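Local coordinates for protein multicopper oxidase type 1 (PDB 3G5W) that probably oxidises substrates at copper centres, as a two-domain, laccase-like multicopper oxidase that assembles as a trimer and holds copper-oxygen clusters, at residues Thr204-Gly216 against Ile223-Asp237. Sequence-based numbering, arbitrary orientation.
Sequences THGHISQIAFKDG and IKGDTVLIGPGERYD. With C2O (Cu-O-Cu linkage), chain P; C1O (Cu-O linkage), chain H.
Ile-211 forms the apolar centre, sending its CG1-CD1 branch tip to tip against Val-228, with CG1 3.8 Å from Val-228 CG2. The same torsion (chi1 -55°) sets CG2 anti to the backbone N, where it meets the Tyr-236 ring obliquely, Ile-211 CG2 lying 3.6 Å from Tyr-236 CD1. Val-228 belongs to the facing sheet, so Ile-211 bridges the two layers of a cupredoxin-type beta sandwich. In its own sheet, strand 209-214 runs antiparallel between 217-225 and 235-241; a classic beta bulge sets Ala-212 and Phe-213 opposite Asp-237, whose O takes a bond from Ala-212 N (3.0 Å) and a weak one from Phe-213 N. In the loop before the strand, His-205 NE2 binds copper with His-251 and with His-105 of the second subunit.

Farther out, the Lys-214 chain lies alongside the Tyr-236 ring and bends at its last torsion (chi4 44°), where NZ forms salt bridges to Glu-234 OE2 (2.7 Å), on its anti lone pair, and to Asp-215 OD1 (3.0 Å), from above the carboxylate plane. NZ also donates to Thr-227 O of the third subunit. Arg-235 N donates a hydrogen bond to Asp-215 OD2 nearly along the C-O axis (3.1 Å). A methionine in place of Lys-214 would probably leave Glu-234 and Asp-215 without their shared cation and Thr-227 O without this donor.

Asp-215 OD1 accepts a hydrogen bond from Asp-226 N of the third subunit, whose carboxylate forms a salt bridge with Arg-235 NH2; one charged cluster thus serves both strand pairing and trimer assembly.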
loop_
_atom_site.group_PDB
_atom_site.type_symbol
_atom_site.label_atom_id
_atom_site.label_comp_id
_atom_site.label_asym_id
_atom_site.label_seq_id
_atom_site.Cartn_x
_atom_site.Cartn_y
_atom_site.Cartn_z
ATOM N N THR A 204 9.382 -13.870 0.526
ATOM C CA THR A 204 10.025 -15.138 0.900
ATOM C C THR A 204 10.775 -15.762 -0.288
ATOM O O THR A 204 10.188 -16.006 -1.345
ATOM C CB THR A 204 8.992 -16.157 1.473
ATOM O OG1 THR A 204 8.253 -15.551 2.546
ATOM C CG2 THR A 204 9.692 -17.431 2.002
ATOM N N HIS A 205 12.070 -16.008 -0.105
ATOM C CA HIS A 205 12.911 -16.640 -1.133
ATOM C C HIS A 205 12.627 -18.133 -1.268
ATOM O O HIS A 205 12.269 -18.787 -0.291
ATOM C CB HIS A 205 14.385 -16.492 -0.769
ATOM C CG HIS A 205 14.909 -15.090 -0.850
ATOM N ND1 HIS A 205 16.207 -14.814 -1.220
ATOM C CD2 HIS A 205 14.324 -13.894 -0.605
ATOM C CE1 HIS A 205 16.400 -13.504 -1.195
ATOM N NE2 HIS A 205 15.270 -12.923 -0.831
ATOM N N GLY A 206 12.803 -18.655 -2.483
ATOM C CA GLY A 206 12.820 -20.099 -2.751
ATOM C C GLY A 206 11.505 -20.857 -2.720
ATOM O O GLY A 206 11.489 -22.074 -2.928
ATOM N N HIS A 207 10.408 -20.151 -2.468
ATOM C CA HIS A 207 9.099 -20.780 -2.283
ATOM C C HIS A 207 7.983 -19.958 -2.906
ATOM O O HIS A 207 8.133 -18.756 -3.125
ATOM C CB HIS A 207 8.808 -20.971 -0.791
ATOM C CG HIS A 207 9.856 -21.762 -0.075
ATOM N ND1 HIS A 207 9.708 -23.102 0.210
ATOM C CD2 HIS A 207 11.082 -21.413 0.382
ATOM C CE1 HIS A 207 10.794 -23.542 0.819
ATOM N NE2 HIS A 207 11.640 -22.537 0.939
ATOM N N ILE A 208 6.857 -20.615 -3.172
ATOM C CA ILE A 208 5.648 -19.925 -3.613
ATOM C C ILE A 208 4.805 -19.547 -2.398
ATOM O O ILE A 208 4.379 -20.416 -1.639
ATOM C CB ILE A 208 4.802 -20.798 -4.573
ATOM C CG1 ILE A 208 5.642 -21.228 -5.785
ATOM C CG2 ILE A 208 3.536 -20.031 -5.001
ATOM C CD1 ILE A 208 5.026 -22.355 -6.615
ATOM N N SER A 209 4.584 -18.246 -2.211
ATOM C CA SER A 209 3.650 -17.768 -1.199
ATOM C C SER A 209 2.219 -17.976 -1.673
ATOM O O SER A 209 1.821 -17.439 -2.714
ATOM C CB SER A 209 3.877 -16.282 -0.905
ATOM O OG SER A 209 5.102 -16.077 -0.226
ATOM N N GLN A 210 1.454 -18.764 -0.917
ATOM C CA GLN A 210 0.032 -18.913 -1.181
ATOM C C GLN A 210 -0.709 -18.035 -0.180
ATOM O O GLN A 210 -0.828 -18.387 0.994
ATOM C CB GLN A 210 -0.422 -20.373 -1.036
ATOM C CG GLN A 210 0.296 -21.374 -1.941
ATOM C CD GLN A 210 -0.082 -22.815 -1.610
ATOM O OE1 GLN A 210 -1.237 -23.212 -1.755
ATOM N NE2 GLN A 210 0.892 -23.597 -1.145
ATOM N N ILE A 211 -1.197 -16.892 -0.650
ATOM C CA ILE A 211 -1.938 -15.955 0.198
ATOM C C ILE A 211 -3.352 -16.510 0.320
ATOM O O ILE A 211 -4.153 -16.389 -0.608
ATOM C CB ILE A 211 -1.926 -14.521 -0.396
ATOM C CG1 ILE A 211 -0.478 -14.070 -0.645
ATOM C CG2 ILE A 211 -2.658 -13.547 0.536
ATOM C CD1 ILE A 211 -0.313 -12.899 -1.584
ATOM N N ALA A 212 -3.642 -17.137 1.459
ATOM C CA ALA A 212 -4.849 -17.962 1.600
ATOM C C ALA A 212 -5.985 -17.357 2.434
ATOM O O ALA A 212 -7.151 -17.748 2.274
ATOM C CB ALA A 212 -4.478 -19.343 2.134
ATOM N N PHE A 213 -5.642 -16.440 3.339
ATOM C CA PHE A 213 -6.635 -15.774 4.191
ATOM C C PHE A 213 -6.321 -14.285 4.307
ATOM O O PHE A 213 -5.150 -13.900 4.374
ATOM C CB PHE A 213 -6.661 -16.383 5.606
ATOM C CG PHE A 213 -7.084 -17.833 5.657
ATOM C CD1 PHE A 213 -8.363 -18.181 6.067
ATOM C CD2 PHE A 213 -6.184 -18.852 5.330
ATOM C CE1 PHE A 213 -8.759 -19.514 6.127
ATOM C CE2 PHE A 213 -6.570 -20.188 5.388
ATOM C CZ PHE A 213 -7.860 -20.519 5.783
ATOM N N LYS A 214 -7.371 -13.464 4.316
ATOM C CA LYS A 214 -7.255 -12.038 4.633
ATOM C C LYS A 214 -8.196 -11.727 5.775
ATOM O O LYS A 214 -9.362 -12.118 5.738
ATOM C CB LYS A 214 -7.590 -11.136 3.433
ATOM C CG LYS A 214 -7.691 -9.639 3.819
ATOM C CD LYS A 214 -8.071 -8.725 2.662
ATOM C CE LYS A 214 -8.510 -7.330 3.175
ATOM N NZ LYS A 214 -7.623 -6.778 4.262
ATOM N N ASP A 215 -7.680 -11.028 6.788
ATOM C CA ASP A 215 -8.450 -10.629 7.976
ATOM C C ASP A 215 -9.244 -11.794 8.576
ATOM O O ASP A 215 -10.366 -11.618 9.045
ATOM C CB ASP A 215 -9.392 -9.457 7.654
ATOM C CG ASP A 215 -8.662 -8.229 7.111
ATOM O OD1 ASP A 215 -9.356 -7.299 6.648
ATOM O OD2 ASP A 215 -7.409 -8.188 7.136
ATOM N N GLY A 216 -8.658 -12.986 8.534
ATOM C CA GLY A 216 -9.290 -14.167 9.104
ATOM C C GLY A 216 -10.100 -14.976 8.106
ATOM O O GLY A 216 -10.268 -16.178 8.294
ATOM N N ILE A 223 -4.055 -16.643 -3.557
ATOM C CA ILE A 223 -3.299 -15.900 -4.563
ATOM C C ILE A 223 -1.834 -16.318 -4.475
ATOM O O ILE A 223 -1.235 -16.291 -3.398
ATOM C CB ILE A 223 -3.439 -14.366 -4.386
ATOM C CG1 ILE A 223 -4.911 -13.954 -4.476
ATOM C CG2 ILE A 223 -2.610 -13.614 -5.441
ATOM C CD1 ILE A 223 -5.214 -12.640 -3.794
ATOM N N LYS A 224 -1.278 -16.734 -5.608
ATOM C CA LYS A 224 0.116 -17.159 -5.667
ATOM C C LYS A 224 1.044 -15.986 -5.968
ATOM O O LYS A 224 0.749 -15.132 -6.813
ATOM C CB LYS A 224 0.300 -18.247 -6.723
ATOM C CG LYS A 224 -0.280 -19.597 -6.332
ATOM C CD LYS A 224 -0.501 -20.479 -7.552
ATOM C CE LYS A 224 0.800 -21.067 -8.063
ATOM N NZ LYS A 224 0.603 -21.800 -9.349
ATOM N N GLY A 225 2.173 -15.955 -5.280
ATOM C CA GLY A 225 3.205 -14.969 -5.563
ATOM C C GLY A 225 4.419 -15.172 -4.689
ATOM O O GLY A 225 4.674 -16.283 -4.216
ATOM N N ASP A 226 5.170 -14.095 -4.474
ATOM C CA ASP A 226 6.355 -14.169 -3.625
ATOM C C ASP A 226 6.497 -13.000 -2.651
ATOM O O ASP A 226 7.331 -13.051 -1.747
ATOM C CB ASP A 226 7.638 -14.369 -4.457
ATOM C CG ASP A 226 7.898 -13.237 -5.449
ATOM O OD1 ASP A 226 7.899 -12.055 -5.054
ATOM O OD2 ASP A 226 8.130 -13.537 -6.642
ATOM N N THR A 227 5.681 -11.960 -2.852
ATOM C CA THR A 227 5.705 -10.754 -2.015
ATOM C C THR A 227 4.278 -10.359 -1.617
ATOM O O THR A 227 3.402 -10.193 -2.472
ATOM C CB THR A 227 6.438 -9.570 -2.727
ATOM O OG1 THR A 227 7.749 -9.989 -3.129
ATOM C CG2 THR A 227 6.573 -8.351 -1.814
ATOM N N VAL A 228 4.058 -10.233 -0.311
ATOM C CA VAL A 228 2.749 -9.927 0.249
ATOM C C VAL A 228 2.739 -8.502 0.796
ATOM O O VAL A 228 3.395 -8.213 1.800
ATOM C CB VAL A 228 2.379 -10.907 1.401
ATOM C CG1 VAL A 228 0.969 -10.618 1.923
ATOM C CG2 VAL A 228 2.516 -12.383 0.945
ATOM N N LEU A 229 1.986 -7.620 0.143
ATOM C CA LEU A 229 1.846 -6.247 0.614
ATOM C C LEU A 229 0.780 -6.204 1.707
ATOM O O LEU A 229 -0.395 -6.524 1.456
ATOM C CB LEU A 229 1.492 -5.311 -0.552
ATOM C CG LEU A 229 1.774 -3.816 -0.359
ATOM C CD1 LEU A 229 3.273 -3.560 -0.280
ATOM C CD2 LEU A 229 1.144 -2.999 -1.503
ATOM N N ILE A 230 1.197 -5.847 2.924
ATOM C CA ILE A 230 0.311 -5.865 4.093
ATOM C C ILE A 230 0.304 -4.512 4.826
ATOM O O ILE A 230 1.354 -3.977 5.186
ATOM C CB ILE A 230 0.613 -7.070 5.051
ATOM C CG1 ILE A 230 -0.379 -7.098 6.223
ATOM C CG2 ILE A 230 2.073 -7.075 5.524
ATOM C CD1 ILE A 230 -0.238 -8.288 7.147
ATOM N N GLY A 231 -0.892 -3.960 5.008
ATOM C CA GLY A 231 -1.063 -2.629 5.588
ATOM C C GLY A 231 -1.525 -2.687 7.029
ATOM O O GLY A 231 -1.946 -3.740 7.498
ATOM N N PRO A 232 -1.445 -1.550 7.745
ATOM C CA PRO A 232 -1.841 -1.488 9.156
ATOM C C PRO A 232 -3.242 -2.056 9.411
ATOM O O PRO A 232 -4.194 -1.690 8.727
ATOM C CB PRO A 232 -1.802 0.014 9.458
ATOM C CG PRO A 232 -0.763 0.537 8.529
ATOM C CD PRO A 232 -0.962 -0.243 7.256
ATOM N N GLY A 233 -3.358 -2.955 10.386
ATOM C CA GLY A 233 -4.652 -3.543 10.734
ATOM C C GLY A 233 -4.995 -4.827 9.992
ATOM O O GLY A 233 -5.774 -5.639 10.490
ATOM N N GLU A 234 -4.424 -5.007 8.802
ATOM C CA GLU A 234 -4.664 -6.216 7.998
ATOM C C GLU A 234 -3.960 -7.430 8.583
ATOM O O GLU A 234 -2.938 -7.301 9.256
ATOM C CB GLU A 234 -4.181 -6.026 6.561
ATOM C CG GLU A 234 -4.884 -4.934 5.786
ATOM C CD GLU A 234 -4.554 -5.000 4.309
ATOM O OE1 GLU A 234 -3.425 -4.601 3.925
ATOM O OE2 GLU A 234 -5.420 -5.473 3.535
ATOM N N ARG A 235 -4.522 -8.611 8.322
ATOM C CA ARG A 235 -3.814 -9.856 8.556
ATOM C C ARG A 235 -3.875 -10.680 7.289
ATOM O O ARG A 235 -4.909 -10.714 6.616
ATOM C CB ARG A 235 -4.427 -10.657 9.708
ATOM C CG ARG A 235 -4.202 -10.065 11.103
ATOM C CD ARG A 235 -5.250 -9.020 11.438
ATOM N NE ARG A 235 -6.572 -9.616 11.595
ATOM C CZ ARG A 235 -7.712 -9.025 11.261
ATOM N NH1 ARG A 235 -7.708 -7.804 10.731
ATOM N NH2 ARG A 235 -8.861 -9.667 11.443
ATOM N N TYR A 236 -2.761 -11.336 6.976
ATOM C CA TYR A 236 -2.704 -12.307 5.898
ATOM C C TYR A 236 -2.104 -13.609 6.404
ATOM O O TYR A 236 -1.057 -13.596 7.053
ATOM C CB TYR A 236 -1.876 -11.765 4.732
ATOM C CG TYR A 236 -2.598 -10.697 3.942
ATOM C CD1 TYR A 236 -3.526 -11.041 2.963
ATOM C CD2 TYR A 236 -2.365 -9.343 4.182
ATOM C CE1 TYR A 236 -4.204 -10.068 2.233
ATOM C CE2 TYR A 236 -3.038 -8.355 3.454
ATOM C CZ TYR A 236 -3.953 -8.728 2.480
ATOM O OH TYR A 236 -4.631 -7.767 1.755
ATOM N N ASP A 237 -2.776 -14.725 6.119
ATOM C CA ASP A 237 -2.194 -16.046 6.349
ATOM C C ASP A 237 -1.581 -16.546 5.053
ATOM O O ASP A 237 -2.270 -16.691 4.035
ATOM C CB ASP A 237 -3.234 -17.052 6.866
ATOM C CG ASP A 237 -3.794 -16.676 8.238
ATOM O OD1 ASP A 237 -4.121 -17.592 9.015
ATOM O OD2 ASP A 237 -3.931 -15.469 8.541
HETATM CU CU2 C2O P . 15.493 -10.949 -0.483
HETATM CU CU3 C2O P . 13.827 -8.700 -4.652
HETATM O O1 C2O P . 14.837 -9.722 -2.384
HETATM CU CU4 C1O H . 13.708 -12.624 -3.712
HETATM O O3 C1O H . 12.881 -15.024 -4.931
HETATM O O HOH W 1 -12.044 -9.936 10.163
HETATM O O HOH W 2 -5.736 -13.598 7.739
#